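Local coordinates for uncharacterized hypothetical protein (Parabacteroides merdae, PDB 4EI0), which is of unknown function, belongs to the DUF4466 family and is built largely of antiparallel beta sheets, at residues B[173-178]-B[305-310]; B[230-235]-B[280-285]. All blocks are in the same frame, centred on the assembly; numbering follows the deposited sequence.

Interaction 1 (B[173-178]-B[305-310]); sequences EAVHIY and VSVKRY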
ATOM      1  N   GLU B 173     -25.475  29.716  15.991  1.00 53.94           N
ATOM      2  CA  GLU B 173     -24.507  29.693  17.094  1.00 50.38           C
ATOM      3  C   GLU B 173     -25.136  28.979  18.279  1.00 42.47           C
ATOM      4  O   GLU B 173     -26.034  29.521  18.861  1.00 45.45           O
ATOM      5  CB  GLU B 173     -24.165  31.113  17.539  1.00 49.62           C
ATOM      6  CG  GLU B 173     -22.901  31.753  16.990  1.00 67.25           C
ATOM      7  CD  GLU B 173     -22.546  33.054  17.731  1.00 71.01           C
ATOM      8  OE1 GLU B 173     -23.254  34.063  17.567  1.00 63.37           O
ATOM      9  OE2 GLU B 173     -21.575  33.069  18.509  1.00 62.07           O
ATOM     10  N   ALA B 174     -24.656  27.782  18.646  1.00 45.10           N
ATOM     11  CA  ALA B 174     -25.301  26.983  19.708  1.00 41.50           C
ATOM     12  C   ALA B 174     -25.385  27.755  21.014  1.00 45.09           C
ATOM     13  O   ALA B 174     -26.369  27.678  21.734  1.00 44.74           O
ATOM     14  CB  ALA B 174     -24.561  25.658  19.912  1.00 42.29           C
ATOM     15  N   VAL B 175     -24.350  28.522  21.292  1.00 39.23           N
ATOM     16  CA  VAL B 175     -24.300  29.450  22.443  1.00 41.63           C
ATOM     17  C   VAL B 175     -23.370  30.554  22.074  1.00 38.68           C
ATOM     18  O   VAL B 175     -22.450  30.322  21.258  1.00 42.84           O
ATOM     19  CB  VAL B 175     -23.797  28.766  23.743  1.00 38.08           C
ATOM     20  CG1 VAL B 175     -22.309  28.488  23.700  1.00 42.77           C
ATOM     21  CG2 VAL B 175     -24.161  29.628  24.936  1.00 39.80           C
ATOM     22  N   HIS B 176     -23.581  31.722  22.659  1.00 45.46           N
ATOM     23  CA  HIS B 176     -22.624  32.826  22.564  1.00 46.58           C
ATOM     24  C   HIS B 176     -22.400  33.373  23.932  1.00 46.17           C
ATOM     25  O   HIS B 176     -23.346  33.540  24.672  1.00 48.38           O
ATOM     26  CB  HIS B 176     -23.145  33.915  21.611  1.00 42.98           C
ATOM     27  CG  HIS B 176     -22.134  35.023  21.343  1.00 51.91           C
ATOM     28  ND1 HIS B 176     -21.225  34.966  20.340  1.00 54.36           N
ATOM     29  CD2 HIS B 176     -21.862  36.179  22.049  1.00 53.72           C
ATOM     30  CE1 HIS B 176     -20.469  36.092  20.378  1.00 47.70           C
ATOM     31  NE2 HIS B 176     -20.835  36.802  21.435  1.00 54.89           N
ATOM     32  N   ILE B 177     -21.146  33.646  24.285  1.00 44.99           N
ATOM     33  CA  ILE B 177     -20.795  34.200  25.598  1.00 45.66           C
ATOM     34  C   ILE B 177     -20.529  35.692  25.417  1.00 49.66           C
ATOM     35  O   ILE B 177     -19.587  36.076  24.759  1.00 49.89           O
ATOM     36  CB  ILE B 177     -19.511  33.552  26.215  1.00 50.08           C
ATOM     37  CG1 ILE B 177     -19.495  32.006  26.098  1.00 51.15           C
ATOM     38  CG2 ILE B 177     -19.364  34.006  27.636  1.00 41.73           C
ATOM     39  CD1 ILE B 177     -20.694  31.305  26.683  1.00 47.68           C
ATOM     40  N   TYR B 178     -21.393  36.499  26.005  1.00 45.32           N
ATOM     41  CA  TYR B 178     -21.306  37.947  26.073  1.00 56.65           C
ATOM     42  C   TYR B 178     -20.671  38.260  27.398  1.00 57.45           C
ATOM     43  O   TYR B 178     -20.838  37.516  28.338  1.00 55.34           O
ATOM     44  CB  TYR B 178     -22.718  38.582  26.034  1.00 46.13           C
ATOM     45  CG  TYR B 178     -23.333  38.504  24.649  1.00 57.40           C
ATOM     46  CD1 TYR B 178     -22.786  39.237  23.591  1.00 52.35           C
ATOM     47  CD2 TYR B 178     -24.388  37.652  24.369  1.00 56.04           C
ATOM     48  CE1 TYR B 178     -23.302  39.136  22.304  1.00 49.61           C
ATOM     49  CE2 TYR B 178     -24.915  37.551  23.068  1.00 55.72           C
ATOM     50  CZ  TYR B 178     -24.373  38.311  22.049  1.00 59.60           C
ATOM     51  OH  TYR B 178     -24.868  38.236  20.772  1.00 59.69           O
ATOM     52  N   VAL B 305     -16.896  25.400  28.297  1.00 44.13           N
ATOM     53  CA  VAL B 305     -18.163  24.732  27.985  1.00 44.60           C
ATOM     54  C   VAL B 305     -18.217  24.385  26.512  1.00 46.97           C
ATOM     55  O   VAL B 305     -17.559  25.021  25.704  1.00 49.61           O
ATOM     56  CB  VAL B 305     -19.396  25.579  28.398  1.00 40.36           C
ATOM     57  CG1 VAL B 305     -19.330  26.001  29.859  1.00 43.21           C
ATOM     58  CG2 VAL B 305     -19.550  26.801  27.511  1.00 47.00           C
ATOM     59  N   SER B 306     -18.982  23.362  26.195  1.00 41.91           N
ATOM     60  CA  SER B 306     -19.359  23.000  24.844  1.00 48.06           C
ATOM     61  C   SER B 306     -20.877  22.749  24.812  1.00 46.34           C
ATOM     62  O   SER B 306     -21.421  22.216  25.753  1.00 41.68           O
ATOM     63  CB  SER B 306     -18.621  21.739  24.452  1.00 46.04           C
ATOM     64  OG  SER B 306     -17.217  21.957  24.552  1.00 51.57           O
ATOM     65  N   VAL B 307     -21.551  23.106  23.731  1.00 43.73           N
ATOM     66  CA  VAL B 307     -23.040  23.147  23.705  1.00 38.71           C
ATOM     67  C   VAL B 307     -23.553  22.582  22.412  1.00 37.55           C
ATOM     68  O   VAL B 307     -23.013  22.888  21.351  1.00 41.09           O
ATOM     69  CB  VAL B 307     -23.549  24.606  23.869  1.00 40.35           C
ATOM     70  CG1 VAL B 307     -25.075  24.725  23.753  1.00 33.93           C
ATOM     71  CG2 VAL B 307     -23.024  25.234  25.147  1.00 36.64           C
ATOM     72  N   LYS B 308     -24.546  21.706  22.505  1.00 40.97           N
ATOM     73  CA  LYS B 308     -25.419  21.353  21.411  1.00 43.59           C
ATOM     74  C   LYS B 308     -26.727  22.076  21.619  1.00 44.34           C
ATOM     75  O   LYS B 308     -27.207  22.174  22.753  1.00 42.47           O
ATOM     76  CB  LYS B 308     -25.668  19.879  21.353  1.00 37.59           C
ATOM     77  CG  LYS B 308     -24.555  19.120  20.660  1.00 44.78           C
ATOM     78  CD  LYS B 308     -24.712  17.619  20.726  1.00 46.10           C
ATOM     79  CE  LYS B 308     -23.712  16.869  19.833  1.00 41.52           C
ATOM     80  NZ  LYS B 308     -23.905  15.399  19.891  1.00 40.90           N
ATOM     81  N   ARG B 309     -27.264  22.645  20.541  1.00 35.96           N
ATOM     82  CA  ARG B 309     -28.596  23.356  20.597  1.00 38.78           C
ATOM     83  C   ARG B 309     -29.514  22.817  19.514  1.00 41.68           C
ATOM     84  O   ARG B 309     -29.056  22.460  18.425  1.00 42.04           O
ATOM     85  CB  ARG B 309     -28.378  24.846  20.421  1.00 45.96           C
ATOM     86  CG  ARG B 309     -29.638  25.697  20.559  1.00 48.17           C
ATOM     87  CD  ARG B 309     -29.449  27.144  20.148  1.00 41.52           C
ATOM     88  NE  ARG B 309     -29.205  27.278  18.727  1.00 39.56           N
ATOM     89  CZ  ARG B 309     -29.060  28.431  18.073  1.00 43.67           C
ATOM     90  NH1 ARG B 309     -29.168  29.588  18.701  1.00 41.10           N
ATOM     91  NH2 ARG B 309     -28.805  28.411  16.761  1.00 42.71           N
ATOM     92  N   TYR B 310     -30.813  22.742  19.810  1.00 40.48           N
ATOM     93  CA  TYR B 310     -31.802  22.210  18.895  1.00 35.24           C
ATOM     94  C   TYR B 310     -33.025  23.147  18.925  1.00 47.07           C
ATOM     95  O   TYR B 310     -33.559  23.449  19.993  1.00 42.08           O
ATOM     96  CB  TYR B 310     -32.193  20.781  19.335  1.00 38.40           C
ATOM     97  CG  TYR B 310     -33.262  20.106  18.495  1.00 35.04           C
ATOM     98  CD1 TYR B 310     -32.937  19.415  17.385  1.00 42.00           C
ATOM     99  CD2 TYR B 310     -34.602  20.217  18.825  1.00 42.91           C
ATOM    100  CE1 TYR B 310     -33.913  18.803  16.604  1.00 49.55           C
ATOM    101  CE2 TYR B 310     -35.583  19.628  18.065  1.00 53.37           C
ATOM    102  CZ  TYR B 310     -35.223  18.933  16.929  1.00 45.58           C
ATOM    103  OH  TYR B 310     -36.172  18.320  16.159  1.00 49.02           O
TER
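Val307 and Arg309 lie on the face of an antiparallel sheet, on strand 302-311, and meet Ala174 and Val175 of the turn that leads into strand 176-178. No hydrogen bond crosses between the segments. Val175 and Val307 cross at about a right angle. CG1 of Val175 touches CG2 of Val307 at 3.6 Å. The first torsion of Val175 (chi1 73°) places CG1 between its backbone N and carbonyl carbon, and it is this methyl, not CG2, that meets Val307. Ala174 CB sits beside this pair, 4.0 Å from Val307 CG1 and 3.9 Å from Arg309 CB. The contact is largely buried and packs the turn on the face of the sheet that holds strand 302-311. That strand lies next to strand 152-159. Strand 176-178 belongs to another antiparallel sheet and pairs with strand 165-167. Val175 also touches Leu157 of strand 152-159 and Leu166 of strand 165-167.

Arg309 runs alongside the turn before its chain bends at chi3 (67°). Its CD comes 3.5 Å from Ala174 O, a buried carbonyl oxygen with no polar partner in the model. Farther out, Glu173 O lies over one face of the guanidinium, 3.1 Å above its plane and offset toward the rim. NH1 is close to this oxygen, but the angle is too poor for a hydrogen bond. NH1 instead bonds the carbonyl oxygens of Phe168 and Asn170, and NH2 forms a salt bridge with Asp152. These bonds fix how the flat group is turned. Within 173-178, His176 ND1 donates to Glu173 OE2 at 2.7 Å, nearly in the ring plane and onto the syn lone pair. His176 CD2 lies 3.2 Å above the centre of the Tyr178 ring.

Interaction 2 (B[230-235]-B[280-285]); sequences NNTKMI and AWVETA
Lys233 CG is anti to its carbonyl carbon (chi1 -66°) and Glu283 CG anti to its backbone N (chi1 -177°), which sends both chains out on the same face, side by side. Lys233 CD packs 3.7 Å from Glu283 OE2. The charged ends stay apart, with Lys233 NZ 4.5 Å from Glu283 OE2, beyond a salt bridge. A water to one side of the pair accepts from Lys233 NZ and lies 2.7 Å from Glu283 OE2. Glu283 OE1 makes a salt bridge with Arg290 NE. Their backbones belong to strands 233-238 and 278-283, antiparallel neighbours in a five-stranded sheet. Lys233 and Glu283 form a hydrogen-bonded pair, 3.0 Å from Lys233 N to Glu283 O and 2.9 Å from Glu283 N to Lys233 O. Ile235 and Trp281 form the next such pair on the same face. The Trp281 ring meets Tyr292. Between them, Met234, present as selenomethionine, and Val282 are a non-hydrogen-bonded pair. Their side chains take the other face, where Met234 also touches Ile271 of strand 270-274. Just before strand 233-238, the Thr232 and Val282 side chains cross at a slant, CG2 of Thr232 only 3.3 Å from CG1 of Val282, tighter than usual for carbons. Thr232 OG1 is hydrogen-bonded to Asp194 O.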
ATOM      1  N   ASN B 230     -35.242  36.827  30.631  1.00 56.85           N
ATOM      2  CA  ASN B 230     -35.523  35.431  30.259  1.00 47.31           C
ATOM      3  C   ASN B 230     -35.446  34.452  31.435  1.00 48.41           C
ATOM      4  O   ASN B 230     -34.448  34.390  32.149  1.00 55.46           O
ATOM      5  CB  ASN B 230     -34.578  34.964  29.155  1.00 49.48           C
ATOM      6  CG  ASN B 230     -34.773  35.715  27.880  1.00 58.29           C
ATOM      7  OD1 ASN B 230     -35.764  36.414  27.733  1.00 63.39           O
ATOM      8  ND2 ASN B 230     -33.841  35.576  26.942  1.00 61.39           N
ATOM      9  N   ASN B 231     -36.523  33.703  31.647  1.00 56.98           N
ATOM     10  CA  ASN B 231     -36.564  32.679  32.697  1.00 59.88           C
ATOM     11  C   ASN B 231     -36.290  31.274  32.105  1.00 57.69           C
ATOM     12  O   ASN B 231     -37.185  30.579  31.663  1.00 56.26           O
ATOM     13  CB  ASN B 231     -37.899  32.717  33.427  1.00 63.09           C
ATOM     14  CG  ASN B 231     -37.861  31.942  34.719  1.00 66.15           C
ATOM     15  OD1 ASN B 231     -36.796  31.523  35.206  1.00 78.25           O
ATOM     16  ND2 ASN B 231     -39.025  31.697  35.260  1.00 71.57           N
ATOM     17  N   THR B 232     -35.024  30.920  32.043  1.00 45.45           N
ATOM     18  CA  THR B 232     -34.582  29.693  31.401  1.00 52.30           C
ATOM     19  C   THR B 232     -34.860  28.480  32.290  1.00 48.48           C
ATOM     20  O   THR B 232     -34.679  28.553  33.493  1.00 49.91           O
ATOM     21  CB  THR B 232     -33.072  29.821  31.107  1.00 53.41           C
ATOM     22  OG1 THR B 232     -32.864  30.970  30.284  1.00 51.09           O
ATOM     23  CG2 THR B 232     -32.537  28.595  30.379  1.00 46.01           C
ATOM     24  N   LYS B 233     -35.330  27.387  31.697  1.00 49.15           N
ATOM     25  CA  LYS B 233     -35.518  26.129  32.412  1.00 45.16           C
ATOM     26  C   LYS B 233     -34.260  25.287  32.329  1.00 49.38           C
ATOM     27  O   LYS B 233     -33.687  25.144  31.245  1.00 41.52           O
ATOM     28  CB  LYS B 233     -36.643  25.312  31.763  1.00 47.68           C
ATOM     29  CG  LYS B 233     -38.028  25.932  31.878  1.00 52.64           C
ATOM     30  CD  LYS B 233     -39.039  25.024  31.168  1.00 64.47           C
ATOM     31  CE  LYS B 233     -40.475  25.420  31.486  1.00 75.07           C
ATOM     32  NZ  LYS B 233     -40.643  26.881  31.240  1.00 77.42           N
HETATM   33  N   MSE B 234     -33.860  24.690  33.438  1.00 46.74           N
HETATM   34  CA  MSE B 234     -32.586  23.954  33.524  1.00 49.86           C
HETATM   35  C   MSE B 234     -32.716  22.669  34.351  1.00 48.23           C
HETATM   36  O   MSE B 234     -33.448  22.661  35.343  1.00 47.44           O
HETATM   37  CB  MSE B 234     -31.557  24.844  34.253  1.00 48.05           C
HETATM   38  CG  MSE B 234     -31.076  26.039  33.504  1.00 65.42           C
HETATM   39 SE   MSE B 234     -29.900  27.042  34.665  0.75 64.27          SE
HETATM   40  CE  MSE B 234     -31.171  28.221  35.557  1.00 70.87           C
ATOM     41  N   ILE B 235     -31.987  21.615  33.948  1.00 45.67           N
ATOM     42  CA  ILE B 235     -31.900  20.297  34.676  1.00 46.22           C
ATOM     43  C   ILE B 235     -30.430  19.928  34.762  1.00 45.99           C
ATOM     44  O   ILE B 235     -29.735  19.829  33.734  1.00 44.74           O
ATOM     45  CB  ILE B 235     -32.680  19.195  33.925  1.00 49.02           C
ATOM     46  CG1 ILE B 235     -34.187  19.553  33.884  1.00 50.78           C
ATOM     47  CG2 ILE B 235     -32.435  17.776  34.486  1.00 48.87           C
ATOM     48  CD1 ILE B 235     -35.029  18.598  33.036  1.00 54.34           C
ATOM     49  N   ALA B 280     -25.963  20.643  31.900  1.00 43.93           N
ATOM     50  CA  ALA B 280     -27.284  21.167  32.123  1.00 44.95           C
ATOM     51  C   ALA B 280     -28.101  21.084  30.859  1.00 38.84           C
ATOM     52  O   ALA B 280     -27.687  21.581  29.774  1.00 43.49           O
ATOM     53  CB  ALA B 280     -27.179  22.588  32.580  1.00 44.16           C
ATOM     54  N   TRP B 281     -29.237  20.429  30.921  1.00 42.63           N
ATOM     55  CA  TRP B 281     -30.242  20.555  29.846  1.00 42.56           C
ATOM     56  C   TRP B 281     -30.964  21.860  30.038  1.00 45.24           C
ATOM     57  O   TRP B 281     -31.361  22.165  31.137  1.00 49.29           O
ATOM     58  CB  TRP B 281     -31.274  19.478  29.903  1.00 48.42           C
ATOM     59  CG  TRP B 281     -30.737  18.089  29.655  1.00 43.25           C
ATOM     60  CD1 TRP B 281     -30.443  17.129  30.596  1.00 48.55           C
ATOM     61  CD2 TRP B 281     -30.511  17.454  28.382  1.00 44.47           C
ATOM     62  NE1 TRP B 281     -30.039  15.977  30.000  1.00 52.03           N
ATOM     63  CE2 TRP B 281     -30.045  16.112  28.670  1.00 40.44           C
ATOM     64  CE3 TRP B 281     -30.613  17.855  27.076  1.00 42.51           C
ATOM     65  CZ2 TRP B 281     -29.734  15.215  27.680  1.00 41.64           C
ATOM     66  CZ3 TRP B 281     -30.253  16.948  26.079  1.00 46.39           C
ATOM     67  CH2 TRP B 281     -29.817  15.650  26.386  1.00 46.61           C
ATOM     68  N   VAL B 282     -31.188  22.589  28.953  1.00 41.14           N
ATOM     69  CA  VAL B 282     -31.743  23.949  29.002  1.00 41.44           C
ATOM     70  C   VAL B 282     -32.899  24.041  28.027  1.00 48.53           C
ATOM     71  O   VAL B 282     -32.854  23.452  26.950  1.00 41.23           O
ATOM     72  CB  VAL B 282     -30.640  24.954  28.620  1.00 42.31           C
ATOM     73  CG1 VAL B 282     -31.183  26.328  28.376  1.00 44.54           C
ATOM     74  CG2 VAL B 282     -29.594  24.967  29.723  1.00 45.00           C
ATOM     75  N   GLU B 283     -33.929  24.811  28.400  1.00 44.28           N
ATOM     76  CA  GLU B 283     -34.966  25.240  27.442  1.00 45.05           C
ATOM     77  C   GLU B 283     -35.174  26.727  27.609  1.00 43.35           C
ATOM     78  O   GLU B 283     -35.342  27.189  28.736  1.00 42.32           O
ATOM     79  CB  GLU B 283     -36.280  24.491  27.668  1.00 46.89           C
ATOM     80  CG  GLU B 283     -37.398  24.842  26.659  1.00 51.96           C
ATOM     81  CD  GLU B 283     -38.667  24.056  26.923  1.00 57.23           C
ATOM     82  OE1 GLU B 283     -38.703  22.873  26.557  1.00 60.01           O
ATOM     83  OE2 GLU B 283     -39.592  24.581  27.567  1.00 61.14           O
ATOM     84  N   THR B 284     -35.133  27.479  26.509  1.00 47.10           N
ATOM     85  CA  THR B 284     -35.198  28.932  26.600  1.00 46.85           C
ATOM     86  C   THR B 284     -36.599  29.344  26.961  1.00 53.19           C
ATOM     87  O   THR B 284     -37.571  28.567  26.754  1.00 45.89           O
ATOM     88  CB  THR B 284     -34.789  29.638  25.303  1.00 42.62           C
ATOM     89  OG1 THR B 284     -35.558  29.137  24.225  1.00 45.41           O
ATOM     90  CG2 THR B 284     -33.352  29.350  24.976  1.00 41.25           C
ATOM     91  N   ALA B 285     -36.719  30.573  27.481  1.00 52.35           N
ATOM     92  CA  ALA B 285     -37.961  31.043  28.093  1.00 60.16           C
ATOM     93  C   ALA B 285     -39.205  30.787  27.224  1.00 62.35           C
ATOM     94  O   ALA B 285     -40.241  30.359  27.715  1.00 74.11           O
ATOM     95  CB  ALA B 285     -37.844  32.531  28.426  1.00 74.39           C
TER
HETATM   96  O   HOH W   1     -34.525  31.670  28.163  1.00 47.19           O
HETATM   97  O   HOH W   2     -39.758  27.221  28.147  1.00 60.65           O

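Both interactions reach the same five-stranded sheet, at different places across it. Interaction 1 uses the face of strand 302-311, next to strand 152-159. Interaction 2 pairs strand 233-238 with its neighbour 278-283. Their centres are 13 Å apart and they do not touch. Interaction 1 is buried packing of a turn on a sheet face, made by apolar side chains and an arginine whose polar partners lie outside the two segments. Interaction 2 is partly buried and lies within one sheet, where four backbone hydrogen bonds pair the strands and a lysine and a glutamate lie side by side, their charges apart and a water close to both. Along the chain, interaction 2 is nested inside the loop closed by interaction 1.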